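Local coordinates for protein fatty acid synthase 1, isoform A (Drosophila melanogaster, PDB 6FN6) that probably catalyses the dehydration and NADPH-dependent reduction steps of fatty acid chain elongation, as the modifying region of a multifunctional synthase, at residues A[445-449]-A[450-454]; A[464-467]-A[468-472]; A[474-477]-A[478-482]. One frame throughout, in Å; residues are numbered along the deposited sequence.

Interaction 1: A[445-449]-A[450-454]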
loop_
_atom_site.group_PDB
_atom_site.type_symbol
_atom_site.label_atom_id
_atom_site.label_comp_id
_atom_site.label_asym_id
_atom_site.label_seq_id
_atom_site.Cartn_x
_atom_site.Cartn_y
_atom_site.Cartn_z
ATOM N N LYS A 445 65.452 -45.524 31.962
ATOM C CA LYS A 445 66.383 -46.617 32.230
ATOM C C LYS A 445 66.865 -47.191 30.901
ATOM O O LYS A 445 66.073 -47.400 29.984
ATOM C CB LYS A 445 65.735 -47.715 33.081
ATOM C CG LYS A 445 65.620 -47.384 34.565
ATOM C CD LYS A 445 65.155 -48.590 35.377
ATOM C CE LYS A 445 66.320 -49.312 36.043
ATOM N NZ LYS A 445 66.924 -48.511 37.149
ATOM N N ALA A 446 68.165 -47.433 30.794
ATOM C CA ALA A 446 68.741 -47.994 29.576
ATOM C C ALA A 446 68.431 -49.487 29.453
ATOM O O ALA A 446 68.077 -50.140 30.435
ATOM C CB ALA A 446 70.238 -47.762 29.549
ATOM N N VAL A 447 68.547 -50.013 28.236
ATOM C CA VAL A 447 68.401 -51.446 27.996
ATOM C C VAL A 447 69.730 -52.006 27.513
ATOM O O VAL A 447 70.532 -51.292 26.911
ATOM C CB VAL A 447 67.284 -51.756 26.976
ATOM C CG1 VAL A 447 65.953 -51.204 27.451
ATOM C CG2 VAL A 447 67.646 -51.221 25.588
ATOM N N ASP A 448 69.954 -53.288 27.785
ATOM C CA ASP A 448 71.192 -53.953 27.411
ATOM C C ASP A 448 71.042 -54.661 26.068
ATOM O O ASP A 448 70.283 -55.621 25.946
ATOM C CB ASP A 448 71.598 -54.951 28.499
ATOM C CG ASP A 448 72.972 -55.546 28.271
ATOM O OD1 ASP A 448 73.726 -55.035 27.419
ATOM O OD2 ASP A 448 73.304 -56.525 28.964
ATOM N N LEU A 449 71.755 -54.168 25.060
ATOM C CA LEU A 449 71.659 -54.706 23.706
ATOM C C LEU A 449 72.224 -56.126 23.634
ATOM O O LEU A 449 71.812 -56.936 22.801
ATOM C CB LEU A 449 72.399 -53.799 22.723
ATOM C CG LEU A 449 71.877 -52.363 22.595
ATOM C CD1 LEU A 449 72.657 -51.612 21.527
ATOM C CD2 LEU A 449 70.380 -52.329 22.291
ATOM N N LYS A 450 73.176 -56.406 24.517
ATOM C CA LYS A 450 73.866 -57.688 24.568
ATOM C C LYS A 450 72.991 -58.858 25.021
ATOM O O LYS A 450 73.014 -59.927 24.414
ATOM C CB LYS A 450 75.061 -57.550 25.514
ATOM C CG LYS A 450 76.204 -56.702 24.964
ATOM C CD LYS A 450 77.110 -56.188 26.076
ATOM C CE LYS A 450 77.789 -57.288 26.871
ATOM N NZ LYS A 450 77.721 -56.978 28.333
ATOM N N THR A 451 72.232 -58.655 26.092
ATOM C CA THR A 451 71.458 -59.738 26.698
ATOM C C THR A 451 70.146 -60.105 25.992
ATOM O O THR A 451 69.610 -61.185 26.223
ATOM C CB THR A 451 71.136 -59.406 28.167
ATOM O OG1 THR A 451 70.441 -58.155 28.244
ATOM C CG2 THR A 451 72.417 -59.353 28.994
ATOM N N ARG A 452 69.609 -59.219 25.159
ATOM C CA ARG A 452 68.350 -59.522 24.476
ATOM C C ARG A 452 68.559 -59.921 23.014
ATOM O O ARG A 452 69.380 -59.338 22.307
ATOM C CB ARG A 452 67.386 -58.342 24.574
ATOM C CG ARG A 452 67.785 -57.108 23.801
ATOM C CD ARG A 452 66.823 -55.978 24.122
ATOM N NE ARG A 452 66.860 -54.910 23.132
ATOM C CZ ARG A 452 66.008 -53.891 23.113
ATOM N NH1 ARG A 452 65.053 -53.806 24.029
ATOM N NH2 ARG A 452 66.109 -52.961 22.175
ATOM N N LYS A 453 67.795 -60.917 22.573
ATOM C CA LYS A 453 67.880 -61.413 21.207
ATOM C C LYS A 453 67.340 -60.380 20.220
ATOM O O LYS A 453 66.360 -59.686 20.502
ATOM C CB LYS A 453 67.101 -62.728 21.075
ATOM C CG LYS A 453 67.504 -63.787 22.100
ATOM C CD LYS A 453 66.840 -65.139 21.852
ATOM C CE LYS A 453 67.398 -66.206 22.800
ATOM N NZ LYS A 453 66.829 -67.566 22.561
ATOM N N SER A 454 67.982 -60.282 19.059
ATOM C CA SER A 454 67.572 -59.316 18.047
ATOM C C SER A 454 67.982 -59.753 16.646
ATOM O O SER A 454 68.951 -60.488 16.469
ATOM C CB SER A 454 68.173 -57.944 18.346
ATOM O OG SER A 454 69.582 -57.969 18.204
#
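Asp448 and Thr451 meet at about a right angle in a surface loop. Lys450 N donates a hydrogen bond to Asp448 OD1 at 3.3 Å, and it comes from above the carboxylate plane, 70° out of it. Thr451 OG1 is within weak bonding range of Asp448 OD2 and Asp448 O, 3.4 Å from each. The Lys450 amine stays 4.5 Å from Asp448 OD2 at its NZ, too far for a salt bridge. This loop carries the chain from one sheet to another. It leaves strand 438-445 of a mixed sheet and enters strand 454-457, which pairs with 483-489 in the pseudo-ketoreductase part and is the outermost strand there within this chain. Val447 CG2 sits over one face of the Arg452 guanidinium, 3.9 Å above its plane and displaced from the middle of the group. A chi1 of 68° puts Arg452 CG on the side of the Asp448 carbonyl, with Asp448 O 3.6 Å from Arg452 CG. The chain then runs extended to NE, which carries the guanidinium to Val447. Arg452 NH2 makes a salt bridge with Asp539 and a hydrogen bond with Tyr485, and Tyr483 adds a cation-pi contact.

Interaction 2: A[464-467]-A[468-472]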
loop_
_atom_site.group_PDB
_atom_site.type_symbol
_atom_site.label_atom_id
_atom_site.label_comp_id
_atom_site.label_asym_id
_atom_site.label_seq_id
_atom_site.Cartn_x
_atom_site.Cartn_y
_atom_site.Cartn_z
ATOM N N PHE A 464 62.467 -55.459 -3.257
ATOM C CA PHE A 464 61.067 -55.053 -3.308
ATOM C C PHE A 464 60.232 -55.754 -2.234
ATOM O O PHE A 464 59.168 -55.269 -1.845
ATOM C CB PHE A 464 60.503 -55.352 -4.701
ATOM C CG PHE A 464 59.111 -54.835 -4.923
ATOM C CD1 PHE A 464 58.875 -53.474 -5.033
ATOM C CD2 PHE A 464 58.042 -55.706 -5.035
ATOM C CE1 PHE A 464 57.596 -52.993 -5.243
ATOM C CE2 PHE A 464 56.761 -55.231 -5.244
ATOM C CZ PHE A 464 56.539 -53.873 -5.350
ATOM N N ASN A 465 60.724 -56.896 -1.761
ATOM C CA ASN A 465 59.973 -57.755 -0.846
ATOM C C ASN A 465 60.333 -57.560 0.630
ATOM O O ASN A 465 59.953 -58.373 1.472
ATOM C CB ASN A 465 60.176 -59.219 -1.234
ATOM C CG ASN A 465 59.606 -59.539 -2.601
ATOM O OD1 ASN A 465 58.407 -59.777 -2.745
ATOM N ND2 ASN A 465 60.458 -59.512 -3.617
ATOM N N TRP A 466 61.058 -56.490 0.946
ATOM C CA TRP A 466 61.534 -56.276 2.311
ATOM C C TRP A 466 60.367 -56.128 3.287
ATOM O O TRP A 466 60.527 -56.339 4.489
ATOM C CB TRP A 466 62.442 -55.042 2.381
ATOM C CG TRP A 466 61.717 -53.726 2.313
ATOM C CD1 TRP A 466 61.523 -52.953 1.206
ATOM C CD2 TRP A 466 61.110 -53.019 3.405
ATOM N NE1 TRP A 466 60.827 -51.816 1.537
ATOM C CE2 TRP A 466 60.561 -51.832 2.880
ATOM C CE3 TRP A 466 60.973 -53.277 4.772
ATOM C CZ2 TRP A 466 59.888 -50.907 3.674
ATOM C CZ3 TRP A 466 60.303 -52.357 5.559
ATOM C CH2 TRP A 466 59.769 -51.187 5.007
ATOM N N VAL A 467 59.198 -55.768 2.768
ATOM C CA VAL A 467 58.013 -55.592 3.601
ATOM C C VAL A 467 57.556 -56.938 4.156
ATOM O O VAL A 467 57.148 -57.034 5.314
ATOM C CB VAL A 467 56.872 -54.913 2.819
ATOM C CG1 VAL A 467 55.682 -54.644 3.733
ATOM C CG2 VAL A 467 57.357 -53.620 2.180
ATOM N N ASP A 468 57.614 -57.973 3.326
ATOM C CA ASP A 468 57.241 -59.313 3.763
ATOM C C ASP A 468 58.272 -59.854 4.748
ATOM O O ASP A 468 57.927 -60.571 5.689
ATOM C CB ASP A 468 57.107 -60.250 2.563
ATOM C CG ASP A 468 56.037 -59.799 1.590
ATOM O OD1 ASP A 468 54.878 -59.619 2.021
ATOM O OD2 ASP A 468 56.358 -59.607 0.399
ATOM N N ASP A 469 59.536 -59.504 4.531
ATOM C CA ASP A 469 60.603 -59.902 5.440
ATOM C C ASP A 469 60.328 -59.345 6.830
ATOM O O ASP A 469 60.531 -60.026 7.836
ATOM C CB ASP A 469 61.961 -59.408 4.936
ATOM C CG ASP A 469 62.353 -60.024 3.608
ATOM O OD1 ASP A 469 61.463 -60.547 2.906
ATOM O OD2 ASP A 469 63.555 -59.991 3.268
ATOM N N LEU A 470 59.872 -58.098 6.875
ATOM C CA LEU A 470 59.551 -57.442 8.135
ATOM C C LEU A 470 58.354 -58.114 8.800
ATOM O O LEU A 470 58.390 -58.434 9.988
ATOM C CB LEU A 470 59.270 -55.955 7.904
ATOM C CG LEU A 470 58.922 -55.117 9.136
ATOM C CD1 LEU A 470 60.048 -55.149 10.162
ATOM C CD2 LEU A 470 58.612 -53.690 8.728
ATOM N N LYS A 471 57.294 -58.321 8.024
ATOM C CA LYS A 471 56.087 -58.976 8.520
ATOM C C LYS A 471 56.405 -60.362 9.067
ATOM O O LYS A 471 55.923 -60.748 10.133
ATOM C CB LYS A 471 55.042 -59.081 7.409
ATOM C CG LYS A 471 54.322 -57.778 7.107
ATOM C CD LYS A 471 53.291 -57.961 6.004
ATOM C CE LYS A 471 52.362 -56.764 5.900
ATOM N NZ LYS A 471 51.454 -56.671 7.077
ATOM N N ALA A 472 57.223 -61.105 8.330
ATOM C CA ALA A 472 57.619 -62.442 8.747
ATOM C C ALA A 472 58.406 -62.359 10.046
ATOM O O ALA A 472 58.247 -63.194 10.937
ATOM C CB ALA A 472 58.444 -63.118 7.666
#
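With chi1 at 75°, Trp466 carries its indole on the side where Leu470 follows, while Leu470 has CG opposite its own backbone N (chi1 -180°). One turn apart, these two side chains then lie side by side and point the same way. Leu470 CD2 reaches Trp466 CZ3 at 3.8 Å, obliquely to the ring. Val467 CG2 lies over the centre of one Trp466 face, 3.7 Å above the plane. This is the first turn of helix 466-480, in the beta-alpha-beta unit formed with strands 454-457 and 483-489. Asn465 is the N-cap residue, but its side chain makes no capping bond. Asn465 O opens the run of helix bonds. Asp469 N bonds to Asn465 O at 3.3 Å, in the carbonyl plane, and Asp468 N adds a weak bond to the same oxygen. The same spacing continues with Leu470 N to Trp466 O and Lys471 N to Val467 O, both 3.0 Å. Leu470 packs on Val484 and Val486 of strand 483-489, and Trp466 on Leu499 and Leu1076. Lys471 turns its amine to a salt bridge with Glu506. The chemistry is two-sided: an apolar pair faces the sheet and neighbouring helices, and acidic residues occupy the exposed side. Asp468 and Asp469 sit near the helix N-terminus, where the helix dipole would probably favour their negative charge.

Interaction 3: A[474-477]-A[478-482]; sequences LATA and ATEEQ
This is a local contact in the last turns of helix 466-480, where the chain leaves the helix and turns into strand 483-489. Ala477 is central to it. Gln482 N donates to Ala477 O at 3.1 Å with a nearly straight N-H...O angle of 169°. Inside that bond, Glu481 N makes a weak one to Ala478 O at 3.4 Å. With Glu481 at positive phi (55°), the two bonds close the helix end as a Schellman motif. One residue back, Thr476 O accepts from Glu480 N at 2.8 Å. Ala478 N to Leu474 O is a weak bond. The helix is the crossover element of the beta-alpha-beta unit between strands 454-457 and 483-489, within the pseudo-ketoreductase family region. Among the side chains, Thr476 and Glu480 lie side by side and point the same way, with Thr476 CG2 against Glu480 CG at 3.5 Å. Thr476 OG1 is turned back to the Ala472 carbonyl, which accepts its hydrogen bond. In Gln482 a chi1 of 56° folds CG back against the helix, 3.6 Å from Ala477 CA. From there the chain extends, and Gln482 NE2 comes to 4.1 Å from Thr476 CG2, the two side chains meeting at a slant. Ala477 also packs on Leu511.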
loop_
_atom_site.group_PDB
_atom_site.type_symbol
_atom_site.label_atom_id
_atom_site.label_comp_id
_atom_site.label_asym_id
_atom_site.label_seq_id
_atom_site.Cartn_x
_atom_site.Cartn_y
_atom_site.Cartn_z
ATOM N N LEU A 474 58.236 -59.896 12.302
ATOM C CA LEU A 474 57.380 -59.427 13.386
ATOM C C LEU A 474 56.586 -60.573 14.011
ATOM O O LEU A 474 56.470 -60.662 15.233
ATOM C CB LEU A 474 56.429 -58.337 12.885
ATOM C CG LEU A 474 56.850 -56.902 13.213
ATOM C CD1 LEU A 474 58.219 -56.574 12.628
ATOM C CD2 LEU A 474 55.810 -55.914 12.718
ATOM N N ALA A 475 56.042 -61.450 13.174
ATOM C CA ALA A 475 55.303 -62.608 13.668
ATOM C C ALA A 475 56.234 -63.554 14.420
ATOM O O ALA A 475 55.898 -64.051 15.496
ATOM C CB ALA A 475 54.621 -63.334 12.520
ATOM N N THR A 476 57.404 -63.800 13.843
ATOM C CA THR A 476 58.403 -64.664 14.459
ATOM C C THR A 476 58.959 -64.030 15.731
ATOM O O THR A 476 59.288 -64.728 16.691
ATOM C CB THR A 476 59.560 -64.960 13.487
ATOM O OG1 THR A 476 59.033 -65.454 12.250
ATOM C CG2 THR A 476 60.514 -65.990 14.076
ATOM N N ALA A 477 59.067 -62.705 15.727
ATOM C CA ALA A 477 59.629 -61.974 16.857
ATOM C C ALA A 477 58.901 -62.310 18.155
ATOM O O ALA A 477 59.533 -62.570 19.179
ATOM C CB ALA A 477 59.572 -60.477 16.597
ATOM N N ALA A 478 57.573 -62.302 18.108
ATOM C CA ALA A 478 56.763 -62.595 19.285
ATOM C C ALA A 478 57.130 -63.962 19.859
ATOM O O ALA A 478 57.418 -64.091 21.049
ATOM C CB ALA A 478 55.282 -62.544 18.937
ATOM N N THR A 479 57.111 -64.977 19.004
ATOM C CA THR A 479 57.438 -66.338 19.416
ATOM C C THR A 479 58.862 -66.435 19.955
ATOM O O THR A 479 59.095 -67.019 21.012
ATOM C CB THR A 479 57.276 -67.332 18.246
ATOM O OG1 THR A 479 55.956 -67.231 17.703
ATOM C CG2 THR A 479 57.517 -68.762 18.709
ATOM N N GLU A 480 59.810 -65.856 19.224
ATOM C CA GLU A 480 61.227 -66.003 19.543
ATOM C C GLU A 480 61.717 -65.027 20.617
ATOM O O GLU A 480 62.908 -64.988 20.925
ATOM C CB GLU A 480 62.068 -65.832 18.276
ATOM C CG GLU A 480 61.813 -66.892 17.211
ATOM C CD GLU A 480 62.264 -68.281 17.636
ATOM O OE1 GLU A 480 63.093 -68.882 16.919
ATOM O OE2 GLU A 480 61.786 -68.775 18.679
ATOM N N GLU A 481 60.805 -64.237 21.178
ATOM C CA GLU A 481 61.156 -63.319 22.260
ATOM C C GLU A 481 62.294 -62.388 21.858
ATOM O O GLU A 481 63.256 -62.220 22.607
ATOM C CB GLU A 481 61.566 -64.107 23.510
ATOM C CG GLU A 481 60.526 -65.102 24.011
ATOM C CD GLU A 481 61.125 -66.160 24.923
ATOM O OE1 GLU A 481 61.933 -66.979 24.434
ATOM O OE2 GLU A 481 60.790 -66.176 26.127
ATOM N N GLN A 482 62.185 -61.788 20.677
ATOM C CA GLN A 482 63.237 -60.914 20.166
ATOM C C GLN A 482 62.701 -59.576 19.666
ATOM O O GLN A 482 61.500 -59.407 19.457
ATOM C CB GLN A 482 64.001 -61.611 19.039
ATOM C CG GLN A 482 63.127 -62.080 17.889
ATOM C CD GLN A 482 63.914 -62.813 16.820
ATOM O OE1 GLN A 482 65.145 -62.821 16.836
ATOM N NE2 GLN A 482 63.207 -63.439 15.888
#

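Overall arrangement
The three contacts follow one another along the chain, all on the same side of its centre. Interaction 1 leads in from strand 438-445, which belongs to another sheet, to strand 454-457. Interactions 2 and 3 lie at the two ends of helix 466-480, the helix of the beta-alpha-beta unit 454-457, 466-480, 483-489. The centres of interactions 1 and 2 are about 24 Å apart, and their nearest atoms about 11 Å. Interactions 2 and 3 lie about 15 Å apart between centres and adjoin in sequence. Interactions 1 and 3 are also about 15 Å apart but touch, Lys453 packing on Gln482. All three are structural contacts in or at the pseudo-ketoreductase part, away from the predicted dehydratase residues.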